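Local coordinates for multicopper oxidase (Pseudomonas thermotolerans, PDB 6VOW), which probably couples the one-electron oxidation of phenolic or similar substrates to the reduction of dioxygen to water, as laccases do with their copper centres, at residues 97-102 with 311-316. Sequence-based numbering, arbitrary orientation.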
loop_
_atom_site.group_PDB
_atom_site.type_symbol
_atom_site.label_atom_id
_atom_site.label_comp_id
_atom_site.label_asym_id
_atom_site.label_seq_id
_atom_site.Cartn_x
_atom_site.Cartn_y
_atom_site.Cartn_z
ATOM N N GLY A 97 -4.477 -5.064 -0.979
ATOM C CA GLY A 97 -4.510 -5.151 -2.415
ATOM C C GLY A 97 -4.941 -6.546 -2.936
ATOM O O GLY A 97 -5.289 -6.717 -4.115
ATOM N N ILE A 98 -4.898 -7.535 -2.065
ATOM C CA ILE A 98 -5.217 -8.889 -2.456
ATOM C C ILE A 98 -6.703 -9.030 -2.527
ATOM O O ILE A 98 -7.389 -8.732 -1.594
ATOM C CB ILE A 98 -4.673 -9.959 -1.467
ATOM C CG1 ILE A 98 -3.131 -9.847 -1.305
ATOM C CG2 ILE A 98 -5.091 -11.372 -1.948
ATOM C CD1 ILE A 98 -2.444 -9.929 -2.588
ATOM N N ARG A 99 -7.199 -9.515 -3.650
ATOM C CA ARG A 99 -8.592 -9.936 -3.774
ATOM C C ARG A 99 -8.690 -11.363 -3.192
ATOM O O ARG A 99 -8.400 -12.324 -3.812
ATOM C CB ARG A 99 -9.012 -9.896 -5.225
ATOM C CG ARG A 99 -8.628 -8.580 -5.875
ATOM C CD ARG A 99 -9.084 -8.540 -7.311
ATOM N NE ARG A 99 -8.211 -9.395 -8.120
ATOM C CZ ARG A 99 -8.606 -10.240 -9.056
ATOM N NH1 ARG A 99 -9.904 -10.407 -9.348
ATOM N NH2 ARG A 99 -7.685 -10.939 -9.716
ATOM N N LEU A 100 -9.081 -11.441 -1.950
ATOM C CA LEU A 100 -9.248 -12.697 -1.275
ATOM C C LEU A 100 -10.659 -12.716 -0.722
ATOM O O LEU A 100 -11.364 -11.754 -0.839
ATOM C CB LEU A 100 -8.249 -12.786 -0.158
ATOM C CG LEU A 100 -7.923 -11.467 0.592
ATOM C CD1 LEU A 100 -9.107 -10.778 1.328
ATOM C CD2 LEU A 100 -6.873 -11.832 1.609
ATOM N N PRO A 101 -11.105 -13.849 -0.164
ATOM C CA PRO A 101 -12.441 -13.893 0.418
ATOM C C PRO A 101 -12.518 -13.069 1.660
ATOM O O PRO A 101 -11.507 -12.968 2.418
ATOM C CB PRO A 101 -12.584 -15.324 0.839
ATOM C CG PRO A 101 -11.837 -16.016 -0.196
ATOM C CD PRO A 101 -10.586 -15.193 -0.348
ATOM N N LEU A 102 -13.722 -12.607 1.941
ATOM C CA LEU A 102 -13.936 -11.689 3.082
ATOM C C LEU A 102 -13.378 -12.240 4.376
ATOM O O LEU A 102 -12.800 -11.496 5.191
ATOM C CB LEU A 102 -15.392 -11.511 3.311
ATOM C CG LEU A 102 -15.707 -10.440 4.405
ATOM C CD1 LEU A 102 -15.301 -9.031 4.018
ATOM C CD2 LEU A 102 -17.190 -10.470 4.624
ATOM N N ALA A 311 -1.218 -8.476 -17.791
ATOM C CA ALA A 311 -2.300 -8.012 -16.946
ATOM C C ALA A 311 -2.666 -9.102 -15.948
ATOM O O ALA A 311 -2.745 -10.254 -16.259
ATOM C CB ALA A 311 -3.502 -7.620 -17.785
ATOM N N ASN A 312 -2.836 -8.721 -14.708
ATOM C CA ASN A 312 -3.577 -9.566 -13.750
ATOM C C ASN A 312 -5.036 -9.870 -14.187
ATOM O O ASN A 312 -5.617 -9.076 -14.924
ATOM C CB ASN A 312 -3.467 -8.863 -12.431
ATOM C CG ASN A 312 -2.092 -8.998 -11.913
ATOM O OD1 ASN A 312 -1.503 -10.051 -12.086
ATOM N ND2 ASN A 312 -1.527 -7.950 -11.352
ATOM N N PRO A 313 -5.597 -11.019 -13.774
ATOM C CA PRO A 313 -6.938 -11.435 -14.142
ATOM C C PRO A 313 -8.048 -10.702 -13.364
ATOM O O PRO A 313 -8.756 -11.306 -12.554
ATOM C CB PRO A 313 -6.947 -12.943 -13.776
ATOM C CG PRO A 313 -6.049 -13.000 -12.589
ATOM C CD PRO A 313 -4.917 -12.084 -12.969
ATOM N N VAL A 314 -8.210 -9.422 -13.654
ATOM C CA VAL A 314 -9.172 -8.569 -12.991
ATOM C C VAL A 314 -10.343 -8.396 -13.937
ATOM O O VAL A 314 -10.209 -8.370 -15.127
ATOM C CB VAL A 314 -8.551 -7.209 -12.721
ATOM C CG1 VAL A 314 -9.392 -6.438 -11.735
ATOM C CG2 VAL A 314 -7.147 -7.337 -12.213
ATOM N N ALA A 315 -11.519 -8.261 -13.370
ATOM C CA ALA A 315 -12.738 -8.223 -14.145
ATOM C C ALA A 315 -12.869 -6.849 -14.821
ATOM O O ALA A 315 -12.984 -5.843 -14.154
ATOM C CB ALA A 315 -13.931 -8.542 -13.218
ATOM N N GLU A 316 -12.795 -6.817 -16.151
ATOM C CA GLU A 316 -12.931 -5.590 -16.908
ATOM C C GLU A 316 -14.218 -4.922 -16.547
ATOM O O GLU A 316 -15.277 -5.522 -16.634
ATOM C CB GLU A 316 -12.909 -5.858 -18.413
ATOM C CG GLU A 316 -12.713 -4.606 -19.256
ATOM C CD GLU A 316 -11.507 -3.759 -18.854
ATOM O OE1 GLU A 316 -10.352 -4.185 -19.145
ATOM O OE2 GLU A 316 -11.721 -2.661 -18.254
#
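Arg99 reaches from 97-102 to 311-316 by its side chain alone, the backbones staying 9.3 Å apart at their nearest CA atoms, those of Arg99 and Val314. CB points at the other loop, CG stands anti to the carbonyl carbon (chi1 -49°), and an extended chi2 carries CD onward. The chain then bends at chi3 (-75°) and turns the guanidinium toward Pro313 and Val314. Beyond that bend, NE also has a hydrogen-bond partner, one that lies outside 311-316. CZ lies 3.7 Å from Pro313 O. At the tip, NH2 gives the same oxygen a weak hydrogen bond of 3.1 Å, bent to 133° at the hydrogen, because the carbonyl meets the guanidinium obliquely. The edge carrying NH2 also meets the proline ring, CG of Pro313 lying in the guanidinium plane 3.9 Å from NH2. NH1 lies 3.5 Å from Pro313 O, a proximity rather than a bond, and CA of Val314 lies over one face, 4.1 Å from NH1. The stronger partner of NH2 is Asp129, in a salt bridge, while Asp430 makes a weak, long ion pair with NH1. An alanine in place of Arg99 would probably leave Asp129 without this positive mate and open a gap beside Pro313. The accepting carbonyl belongs to the residue at the centre of an inverse gamma turn, within which Val314 N bonds weakly to Asn312 O. This surface contact joins the loop after strand 94-96, whose His94 and His96 serve the copper cluster, to the connection between strands 288-296 and 323-329, consistent with a junction between cupredoxin-like domains, as in three-domain laccases.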